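Local atomic coordinates of beta-ketoacyl-[acyl-carrier-protein] synthase FabY (Pseudomonas aeruginosa, PDB entry 4CW4), a protein that catalyses the condensation of acetyl-CoA with malonyl-ACP into acetoacetyl-ACP, the primer that starts fatty acid biosynthesis. Residues V104-V109 and V159-A164; N269-G274 and I596-G601; G462-P467 and Q514-I519. One frame throughout, in Å; residues are numbered along the deposited sequence.

Contact 1. Residues V104-V109 and V159-A164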
loop_
_atom_site.group_PDB
_atom_site.type_symbol
_atom_site.label_atom_id
_atom_site.label_comp_id
_atom_site.label_asym_id
_atom_site.label_seq_id
_atom_site.Cartn_x
_atom_site.Cartn_y
_atom_site.Cartn_z
ATOM N N VAL A 104 -6.847 -28.668 -4.784
ATOM C CA VAL A 104 -7.351 -27.405 -4.249
ATOM C C VAL A 104 -8.833 -27.305 -4.540
ATOM O O VAL A 104 -9.301 -27.634 -5.630
ATOM C CB VAL A 104 -6.564 -26.153 -4.772
ATOM C CG1 VAL A 104 -5.101 -26.209 -4.366
ATOM C CG2 VAL A 104 -6.659 -26.008 -6.260
ATOM N N HIS A 105 -9.570 -26.841 -3.547
ATOM C CA HIS A 105 -11.008 -26.716 -3.633
ATOM C C HIS A 105 -11.437 -25.583 -4.558
ATOM O O HIS A 105 -10.828 -24.507 -4.585
ATOM C CB HIS A 105 -11.599 -26.478 -2.241
ATOM C CG HIS A 105 -13.071 -26.191 -2.253
ATOM N ND1 HIS A 105 -13.576 -24.909 -2.293
ATOM C CD2 HIS A 105 -14.143 -27.020 -2.220
ATOM C CE1 HIS A 105 -14.897 -24.958 -2.309
ATOM N NE2 HIS A 105 -15.264 -26.227 -2.251
ATOM N N TRP A 106 -12.502 -25.845 -5.304
ATOM C CA TRP A 106 -13.248 -24.802 -5.989
ATOM C C TRP A 106 -14.686 -25.268 -6.157
ATOM O O TRP A 106 -15.062 -26.321 -5.646
ATOM C CB TRP A 106 -12.622 -24.437 -7.339
ATOM C CG TRP A 106 -12.571 -25.528 -8.384
ATOM C CD1 TRP A 106 -12.058 -26.797 -8.248
ATOM C CD2 TRP A 106 -12.979 -25.409 -9.752
ATOM N NE1 TRP A 106 -12.167 -27.473 -9.437
ATOM C CE2 TRP A 106 -12.728 -26.643 -10.375
ATOM C CE3 TRP A 106 -13.564 -24.379 -10.504
ATOM C CZ2 TRP A 106 -13.028 -26.876 -11.714
ATOM C CZ3 TRP A 106 -13.871 -24.619 -11.826
ATOM C CH2 TRP A 106 -13.586 -25.848 -12.422
ATOM N N HIS A 107 -15.490 -24.478 -6.861
ATOM C CA HIS A 107 -16.856 -24.882 -7.211
ATOM C C HIS A 107 -16.965 -25.062 -8.717
ATOM O O HIS A 107 -16.600 -24.158 -9.453
ATOM C CB HIS A 107 -17.877 -23.804 -6.825
ATOM C CG HIS A 107 -18.050 -23.598 -5.359
ATOM N ND1 HIS A 107 -18.370 -22.367 -4.825
ATOM C CD2 HIS A 107 -17.975 -24.452 -4.309
ATOM C CE1 HIS A 107 -18.461 -22.469 -3.514
ATOM N NE2 HIS A 107 -18.240 -23.726 -3.175
ATOM N N LYS A 108 -17.502 -26.184 -9.184
ATOM C CA LYS A 108 -17.946 -26.273 -10.570
ATOM C C LYS A 108 -19.388 -25.829 -10.649
ATOM O O LYS A 108 -20.158 -26.046 -9.718
ATOM C CB LYS A 108 -17.883 -27.706 -11.089
ATOM C CG LYS A 108 -16.494 -28.211 -11.414
ATOM C CD LYS A 108 -16.615 -29.532 -12.155
ATOM C CE LYS A 108 -15.274 -30.144 -12.486
ATOM N NZ LYS A 108 -15.469 -31.389 -13.271
ATOM N N VAL A 109 -19.744 -25.244 -11.784
ATOM C CA VAL A 109 -21.133 -24.998 -12.125
ATOM C C VAL A 109 -21.712 -26.310 -12.657
ATOM O O VAL A 109 -21.243 -26.846 -13.659
ATOM C CB VAL A 109 -21.281 -23.904 -13.173
ATOM C CG1 VAL A 109 -22.751 -23.758 -13.603
ATOM C CG2 VAL A 109 -20.737 -22.581 -12.635
ATOM N N VAL A 159 -21.082 -26.975 -7.065
ATOM C CA VAL A 159 -20.678 -28.176 -6.328
ATOM C C VAL A 159 -19.183 -28.132 -6.001
ATOM O O VAL A 159 -18.377 -27.674 -6.804
ATOM C CB VAL A 159 -21.023 -29.470 -7.126
ATOM C CG1 VAL A 159 -22.497 -29.619 -7.293
ATOM C CG2 VAL A 159 -20.337 -29.497 -8.488
ATOM N N ASP A 160 -18.819 -28.645 -4.831
ATOM C CA ASP A 160 -17.423 -28.746 -4.440
ATOM C C ASP A 160 -16.687 -29.659 -5.391
ATOM O O ASP A 160 -17.166 -30.745 -5.728
ATOM C CB ASP A 160 -17.306 -29.279 -3.021
ATOM C CG ASP A 160 -18.026 -28.414 -2.034
ATOM O OD1 ASP A 160 -17.772 -27.196 -2.019
ATOM O OD2 ASP A 160 -18.916 -28.933 -1.338
ATOM N N SER A 161 -15.509 -29.217 -5.801
ATOM C CA SER A 161 -14.644 -30.012 -6.654
ATOM C C SER A 161 -13.187 -29.685 -6.325
ATOM O O SER A 161 -12.912 -28.704 -5.646
ATOM C CB SER A 161 -14.945 -29.722 -8.120
ATOM O OG SER A 161 -14.414 -30.727 -8.975
ATOM N N TYR A 162 -12.274 -30.534 -6.785
ATOM C CA TYR A 162 -10.856 -30.413 -6.475
ATOM C C TYR A 162 -10.019 -30.465 -7.730
ATOM O O TYR A 162 -10.252 -31.289 -8.613
ATOM C CB TYR A 162 -10.458 -31.494 -5.463
ATOM C CG TYR A 162 -11.223 -31.278 -4.192
ATOM C CD1 TYR A 162 -12.485 -31.829 -4.008
ATOM C CD2 TYR A 162 -10.719 -30.441 -3.204
ATOM C CE1 TYR A 162 -13.214 -31.560 -2.861
ATOM C CE2 TYR A 162 -11.436 -30.179 -2.055
ATOM C CZ TYR A 162 -12.679 -30.739 -1.886
ATOM O OH TYR A 162 -13.393 -30.472 -0.731
ATOM N N ARG A 163 -9.032 -29.577 -7.812
ATOM C CA ARG A 163 -8.183 -29.511 -8.995
ATOM C C ARG A 163 -6.720 -29.414 -8.615
ATOM O O ARG A 163 -6.378 -29.089 -7.482
ATOM C CB ARG A 163 -8.576 -28.328 -9.884
ATOM C CG ARG A 163 -8.329 -26.960 -9.233
ATOM C CD ARG A 163 -8.806 -25.819 -10.106
ATOM N NE ARG A 163 -8.071 -25.793 -11.372
ATOM C CZ ARG A 163 -6.898 -25.198 -11.560
ATOM N NH1 ARG A 163 -6.307 -24.533 -10.577
ATOM N NH2 ARG A 163 -6.316 -25.269 -12.748
ATOM N N ALA A 164 -5.865 -29.688 -9.588
ATOM C CA ALA A 164 -4.432 -29.576 -9.392
ATOM C C ALA A 164 -3.955 -28.222 -9.899
ATOM O O ALA A 164 -4.437 -27.725 -10.907
ATOM C CB ALA A 164 -3.715 -30.684 -10.106
HETATM O O HOH W 1 -12.073 -30.210 -10.290
#
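A two-stranded antiparallel sheet joins residues 104-109 to 159-163, pairing His-105 with Tyr-162 and Trp-106 with Ser-161, and Val-159 carries it on into a strand of the second subunit. The register is regular: the hydrogen-bonded pairs Val-104/Arg-163, Trp-106/Ser-161 and Lys-108/Val-159 share one face with their side chains, and the two non-hydrogen-bonded pairs share the other. Val-104 N to Arg-163 O, at 2.8 Å, is nearly straight.

On the face of His-105 and Asp-160, His-105 NE2 donates to Asp-160 OD1 at 2.7 Å. OD1 lies in the imidazole plane, but the carboxylate is turned 46° against the ring and is met on its anti side. With CG anti to the backbone N (chi1 174°), the His-105 ring is carried along the face toward Asp-160, which brings NE2 to OD1. The ring also meets Tyr-162 in an offset edge-to-face pair, centroids 5.7 Å apart. Asp-160 OD2 forms a salt bridge with Lys-158 of the second subunit, so the carboxylate is held from both chains.

Across the sheet the Trp-106 indole is sandwiched. Lys-108 CG lies over one face, its NZ running on to Glu-131 and Leu-129 O of the second subunit, while Arg-163 CD makes a CH-pi contact over the opposite face, 3.8 Å from the five-membered ring centroid. At the indole edge a water accepts from Trp-106 NE1 at 2.9 Å and donates to Tyr-162 O at 2.7 Å.

Contact 2. Residues N269-G274 and I596-G601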
loop_
_atom_site.group_PDB
_atom_site.type_symbol
_atom_site.label_atom_id
_atom_site.label_comp_id
_atom_site.label_asym_id
_atom_site.label_seq_id
_atom_site.Cartn_x
_atom_site.Cartn_y
_atom_site.Cartn_z
ATOM N N ASN A 269 3.226 -0.907 15.620
ATOM C CA ASN A 269 2.963 0.250 16.475
ATOM C C ASN A 269 2.066 -0.091 17.671
ATOM O O ASN A 269 2.343 0.329 18.788
ATOM C CB ASN A 269 2.330 1.385 15.674
ATOM C CG ASN A 269 3.266 1.952 14.645
ATOM O OD1 ASN A 269 4.464 2.134 14.907
ATOM N ND2 ASN A 269 2.730 2.255 13.464
ATOM N N ALA A 270 1.006 -0.857 17.413
ATOM C CA ALA A 270 -0.052 -1.106 18.382
ATOM C C ALA A 270 0.281 -2.148 19.429
ATOM O O ALA A 270 -0.212 -2.063 20.547
ATOM C CB ALA A 270 -1.308 -1.513 17.669
ATOM N N TYR A 271 1.073 -3.154 19.056
ATOM C CA TYR A 271 1.238 -4.330 19.917
ATOM C C TYR A 271 2.674 -4.684 20.233
ATOM O O TYR A 271 2.912 -5.457 21.148
ATOM C CB TYR A 271 0.556 -5.535 19.278
ATOM C CG TYR A 271 -0.896 -5.273 18.946
ATOM C CD1 TYR A 271 -1.777 -4.744 19.897
ATOM C CD2 TYR A 271 -1.391 -5.551 17.684
ATOM C CE1 TYR A 271 -3.111 -4.488 19.576
ATOM C CE2 TYR A 271 -2.718 -5.314 17.358
ATOM C CZ TYR A 271 -3.575 -4.779 18.308
ATOM O OH TYR A 271 -4.894 -4.562 17.970
ATOM N N VAL A 272 3.622 -4.131 19.489
ATOM C CA VAL A 272 5.041 -4.469 19.697
ATOM C C VAL A 272 5.822 -3.303 20.315
ATOM O O VAL A 272 6.394 -3.440 21.383
ATOM C CB VAL A 272 5.702 -4.951 18.384
ATOM C CG1 VAL A 272 7.156 -5.389 18.611
ATOM C CG2 VAL A 272 4.880 -6.081 17.771
ATOM N N LEU A 273 5.809 -2.148 19.660
ATOM C CA LEU A 273 6.611 -1.012 20.112
ATOM C C LEU A 273 5.839 0.001 20.947
ATOM O O LEU A 273 6.446 0.754 21.698
ATOM C CB LEU A 273 7.187 -0.269 18.913
ATOM C CG LEU A 273 8.008 -1.111 17.945
ATOM C CD1 LEU A 273 8.553 -0.218 16.839
ATOM C CD2 LEU A 273 9.135 -1.797 18.668
ATOM N N GLY A 274 4.517 0.068 20.787
ATOM C CA GLY A 274 3.756 1.085 21.487
ATOM C C GLY A 274 4.153 2.486 21.050
ATOM O O GLY A 274 4.265 3.408 21.864
ATOM N N ILE A 596 7.943 -13.609 22.311
ATOM C CA ILE A 596 7.336 -12.712 21.354
ATOM C C ILE A 596 6.572 -11.618 22.091
ATOM O O ILE A 596 5.806 -11.888 23.020
ATOM C CB ILE A 596 6.399 -13.498 20.395
ATOM C CG1 ILE A 596 7.185 -14.581 19.656
ATOM C CG2 ILE A 596 5.705 -12.549 19.429
ATOM C CD1 ILE A 596 8.414 -14.108 18.937
ATOM N N ILE A 597 6.773 -10.389 21.642
ATOM C CA ILE A 597 6.096 -9.235 22.221
ATOM C C ILE A 597 4.747 -9.047 21.548
ATOM O O ILE A 597 4.674 -8.845 20.345
ATOM C CB ILE A 597 6.932 -7.950 22.019
ATOM C CG1 ILE A 597 8.348 -8.138 22.601
ATOM C CG2 ILE A 597 6.210 -6.753 22.656
ATOM C CD1 ILE A 597 9.382 -7.143 22.089
ATOM N N TYR A 598 3.680 -9.098 22.334
ATOM C CA TYR A 598 2.332 -8.856 21.833
ATOM C C TYR A 598 1.532 -8.251 22.979
ATOM O O TYR A 598 0.943 -8.962 23.802
ATOM C CB TYR A 598 1.651 -10.122 21.311
ATOM C CG TYR A 598 0.276 -9.846 20.722
ATOM C CD1 TYR A 598 0.144 -9.147 19.536
ATOM C CD2 TYR A 598 -0.883 -10.282 21.351
ATOM C CE1 TYR A 598 -1.093 -8.871 18.997
ATOM C CE2 TYR A 598 -2.130 -10.021 20.816
ATOM C CZ TYR A 598 -2.228 -9.305 19.643
ATOM O OH TYR A 598 -3.455 -9.030 19.092
ATOM N N ASN A 599 1.532 -6.929 23.030
ATOM C CA ASN A 599 1.072 -6.189 24.199
ATOM C C ASN A 599 -0.356 -5.648 24.075
ATOM O O ASN A 599 -0.658 -4.554 24.585
ATOM C CB ASN A 599 2.043 -5.037 24.465
ATOM C CG ASN A 599 2.044 -4.589 25.904
ATOM O OD1 ASN A 599 1.992 -5.405 26.820
ATOM N ND2 ASN A 599 2.102 -3.279 26.115
ATOM N N PHE A 600 -1.219 -6.425 23.424
ATOM C CA PHE A 600 -2.636 -6.109 23.278
ATOM C C PHE A 600 -3.309 -5.657 24.573
ATOM O O PHE A 600 -3.310 -6.366 25.577
ATOM C CB PHE A 600 -3.368 -7.326 22.704
ATOM C CG PHE A 600 -4.827 -7.084 22.395
ATOM C CD1 PHE A 600 -5.779 -7.142 23.396
ATOM C CD2 PHE A 600 -5.244 -6.834 21.098
ATOM C CE1 PHE A 600 -7.121 -6.926 23.107
ATOM C CE2 PHE A 600 -6.593 -6.628 20.802
ATOM C CZ PHE A 600 -7.525 -6.667 21.803
ATOM N N GLY A 601 -3.863 -4.449 24.534
ATOM C CA GLY A 601 -4.681 -3.921 25.609
ATOM C C GLY A 601 -3.944 -3.465 26.844
ATOM O O GLY A 601 -4.582 -3.182 27.858
#
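An aromatic cluster of Tyr-271, Tyr-598 and Phe-600 joins the C-terminal end of helix 263-273, which belongs to the ketosynthase body of thiolase-like fold, to an irregular loop from the C-terminal part of the chain.

The polar tie is a single backbone bond across the two segments. Asn-599 N donates to Tyr-271 O at 2.8 Å, with an N-H...O angle of 161°, and meets the oxygen in the carbonyl plane on a lone pair. Asn-599 CB approaches the same oxygen, while the side-chain ND2 of Asn-599 is hydrogen-bonded to Asp-603 OD2.

Between the two segments, the aromatic contacts centre on Tyr-271. Both loop rings lie alongside it and point the same way, but they are turned differently. Tyr-598, whose ring also meets those of Tyr-183 and His-188, is inclined at 51° to Tyr-271 and makes neither a stack nor an edge-to-face pair with it; its CE1 reaches Tyr-271 CD2 at 3.6 Å, and its hydroxyl oxygen stands over the centre of the Tyr-271 ring, 4.1 Å above the plane. Ala-270 CB covers the opposite face. Phe-600 is closer to parallel with Tyr-271 but slid so far along that the rings barely overlap, and the nearest touch is Tyr-271 CE1 against Phe-600 CD2 at 3.5 Å. The Tyr-271 hydroxyl is hydrogen-bonded to Lys-401 O of the second subunit, so this ring lies where loop, helix and dimer interface meet.

Elsewhere methyls lie against backbone carbonyls. The CB of Ile-597 points toward the helix, and its CG2 branch, anti to the backbone N, rests 3.6 Å from Val-272 O; Val-272 CG2 in turn lies 3.8 Å from Ile-597 O. The apolar pair itself is loose, with Val-272 CG1 4.3 Å from Ile-597 CB.

Contact 3. Residues G462-P467 and Q514-I519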
loop_
_atom_site.group_PDB
_atom_site.type_symbol
_atom_site.label_atom_id
_atom_site.label_comp_id
_atom_site.label_asym_id
_atom_site.label_seq_id
_atom_site.Cartn_x
_atom_site.Cartn_y
_atom_site.Cartn_z
ATOM N N GLY A 462 33.674 1.191 -15.255
ATOM C CA GLY A 462 34.964 0.524 -15.352
ATOM C C GLY A 462 35.121 -0.622 -14.377
ATOM O O GLY A 462 36.222 -0.877 -13.903
ATOM N N ILE A 463 34.024 -1.330 -14.101
ATOM C CA ILE A 463 34.038 -2.488 -13.227
ATOM C C ILE A 463 34.170 -3.733 -14.086
ATOM O O ILE A 463 33.537 -3.836 -15.136
ATOM C CB ILE A 463 32.715 -2.599 -12.439
ATOM C CG1 ILE A 463 32.392 -1.257 -11.769
ATOM C CG2 ILE A 463 32.808 -3.710 -11.416
ATOM C CD1 ILE A 463 31.033 -1.217 -11.049
ATOM N N ASP A 464 34.983 -4.680 -13.638
ATOM C CA ASP A 464 35.067 -5.976 -14.297
ATOM C C ASP A 464 34.902 -7.053 -13.231
ATOM O O ASP A 464 35.142 -6.795 -12.060
ATOM C CB ASP A 464 36.398 -6.122 -15.035
ATOM C CG ASP A 464 36.387 -7.268 -16.037
ATOM O OD1 ASP A 464 35.286 -7.726 -16.439
ATOM O OD2 ASP A 464 37.484 -7.712 -16.423
ATOM N N GLY A 465 34.461 -8.240 -13.631
ATOM C CA GLY A 465 34.267 -9.340 -12.698
ATOM C C GLY A 465 33.365 -8.984 -11.523
ATOM O O GLY A 465 33.620 -9.376 -10.382
ATOM N N TRP A 466 32.311 -8.225 -11.797
ATOM C CA TRP A 466 31.440 -7.700 -10.737
ATOM C C TRP A 466 30.700 -8.863 -10.110
ATOM O O TRP A 466 29.903 -9.514 -10.782
ATOM C CB TRP A 466 30.426 -6.728 -11.309
ATOM C CG TRP A 466 29.909 -5.644 -10.390
ATOM C CD1 TRP A 466 30.346 -5.321 -9.148
ATOM C CD2 TRP A 466 28.859 -4.730 -10.702
ATOM N NE1 TRP A 466 29.625 -4.254 -8.654
ATOM C CE2 TRP A 466 28.708 -3.869 -9.599
ATOM C CE3 TRP A 466 28.036 -4.560 -11.816
ATOM C CZ2 TRP A 466 27.762 -2.837 -9.577
ATOM C CZ3 TRP A 466 27.095 -3.545 -11.797
ATOM C CH2 TRP A 466 26.974 -2.686 -10.684
ATOM N N PRO A 467 30.953 -9.138 -8.829
ATOM C CA PRO A 467 30.321 -10.334 -8.267
ATOM C C PRO A 467 28.822 -10.158 -8.087
ATOM O O PRO A 467 28.345 -9.126 -7.574
ATOM C CB PRO A 467 31.029 -10.520 -6.918
ATOM C CG PRO A 467 32.300 -9.722 -7.049
ATOM C CD PRO A 467 31.950 -8.560 -7.911
ATOM N N GLN A 514 27.440 -11.438 -19.710
ATOM C CA GLN A 514 28.389 -11.739 -18.649
ATOM C C GLN A 514 29.734 -11.049 -18.734
ATOM O O GLN A 514 30.563 -11.288 -17.869
ATOM C CB GLN A 514 28.742 -13.242 -18.697
ATOM C CG GLN A 514 27.646 -14.148 -18.380
ATOM C CD GLN A 514 28.118 -15.540 -18.100
ATOM O OE1 GLN A 514 28.057 -16.423 -18.965
ATOM N NE2 GLN A 514 28.543 -15.768 -16.870
ATOM N N GLN A 515 29.989 -10.249 -19.767
ATOM C CA GLN A 515 31.369 -9.826 -20.013
ATOM C C GLN A 515 32.019 -9.226 -18.766
ATOM O O GLN A 515 33.164 -9.536 -18.470
ATOM C CB GLN A 515 31.509 -8.864 -21.209
ATOM C CG GLN A 515 32.996 -8.560 -21.523
ATOM C CD GLN A 515 33.231 -7.593 -22.679
ATOM O OE1 GLN A 515 32.314 -7.204 -23.413
ATOM N NE2 GLN A 515 34.483 -7.197 -22.843
ATOM N N ARG A 516 31.284 -8.382 -18.041
ATOM C CA ARG A 516 31.813 -7.700 -16.856
ATOM C C ARG A 516 31.261 -8.208 -15.523
ATOM O O ARG A 516 31.478 -7.574 -14.500
ATOM C CB ARG A 516 31.570 -6.191 -16.987
ATOM C CG ARG A 516 32.538 -5.549 -17.980
ATOM C CD ARG A 516 31.923 -4.436 -18.788
ATOM N NE ARG A 516 30.972 -4.953 -19.776
ATOM C CZ ARG A 516 31.036 -4.765 -21.096
ATOM N NH1 ARG A 516 32.032 -4.084 -21.652
ATOM N NH2 ARG A 516 30.087 -5.272 -21.868
ATOM N N LEU A 517 30.593 -9.360 -15.536
ATOM C CA LEU A 517 29.966 -9.914 -14.338
ATOM C C LEU A 517 30.592 -11.244 -13.964
ATOM O O LEU A 517 31.019 -12.017 -14.837
ATOM C CB LEU A 517 28.457 -10.137 -14.545
ATOM C CG LEU A 517 27.621 -8.972 -15.076
ATOM C CD1 LEU A 517 26.158 -9.350 -15.214
ATOM C CD2 LEU A 517 27.758 -7.738 -14.208
ATOM N N SER A 518 30.618 -11.512 -12.663
ATOM C CA SER A 518 31.060 -12.801 -12.151
ATOM C C SER A 518 29.902 -13.476 -11.425
ATOM O O SER A 518 29.582 -13.142 -10.270
ATOM C CB SER A 518 32.250 -12.650 -11.209
ATOM O OG SER A 518 32.585 -13.889 -10.598
ATOM N N ILE A 519 29.258 -14.395 -12.136
ATOM C CA ILE A 519 28.084 -15.112 -11.649
ATOM C C ILE A 519 28.468 -16.577 -11.463
ATOM O O ILE A 519 28.766 -17.280 -12.440
ATOM C CB ILE A 519 26.910 -15.048 -12.653
ATOM C CG1 ILE A 519 26.550 -13.597 -13.002
ATOM C CG2 ILE A 519 25.692 -15.726 -12.057
ATOM C CD1 ILE A 519 25.673 -13.452 -14.208
HETATM O O HOH W 2 34.395 -10.020 -16.011
HETATM O O HOH W 3 35.612 -7.134 -19.682
#
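Trp-466 and Leu-517 pair as neighbours in a short parallel strand contact, and this is the close-packed part. Trp-466 N donates almost linearly (173°) to Arg-516 O at 2.9 Å, and Ser-518 N donates to Trp-466 O at 2.8 Å. The second bond is straight at the hydrogen, but its donor stands 53° out of the carbonyl plane, off the lone pairs. Beside these backbone bonds, Leu-517 CD2 meets the indole edge at Trp-466 CE3, 4.0 Å away, while Ile-463 CD1 lies over one indole face. Trp-466 NE1 is satisfied by Ser-434, and helix 444-461 packs against both side chains.

Toward the loops the fit slackens and water enters. The exposed Asp-464 makes no salt bridge with Arg-516: its OD1 is 6.1 Å from Arg-516 NE. Bends at chi2 and at chi3 (-72°) carry the guanidinium away to Asp-455 and leave the aliphatic root of Arg-516 here, with CG 3.5 Å from Ile-463 O. Asp-464 OD1 accepts a weak bond from Gly-465 N. The same amide donates to a water at 3.0 Å, and that water lies between Asp-464 and Gln-515 O. A second water links Asp-464 OD1 to Gln-515 NE2 through long, weak bonds.

Strand 466-469 also runs parallel to 434-437, with helix 444-461 between them in sequence. Strand 517-519 is a short extra parallel strand added at the edge of this sheet, beside a beta-alpha-beta crossover that belongs to the C-terminal half of the thiolase fold.

How the contacts relate
The three contacts are separate in space: centres lie about 40 Å apart for contacts 1 and 2, 50 Å for contacts 1 and 3, and 46 Å for contacts 2 and 3, and in no pair do the nearest atoms come closer than about 28 Å. Contacts 1 and 2 both touch the second subunit and so belong partly to the homodimer interface; contact 3 meets no other chain of the assembly. It lies on the other side of the chain's centre from contact 2, although its sequence falls between residues 274 and 596. Contact 3 lies outside the active site; the Leu-517 side chain is about 12 Å from that of His-439, a predicted active-site residue.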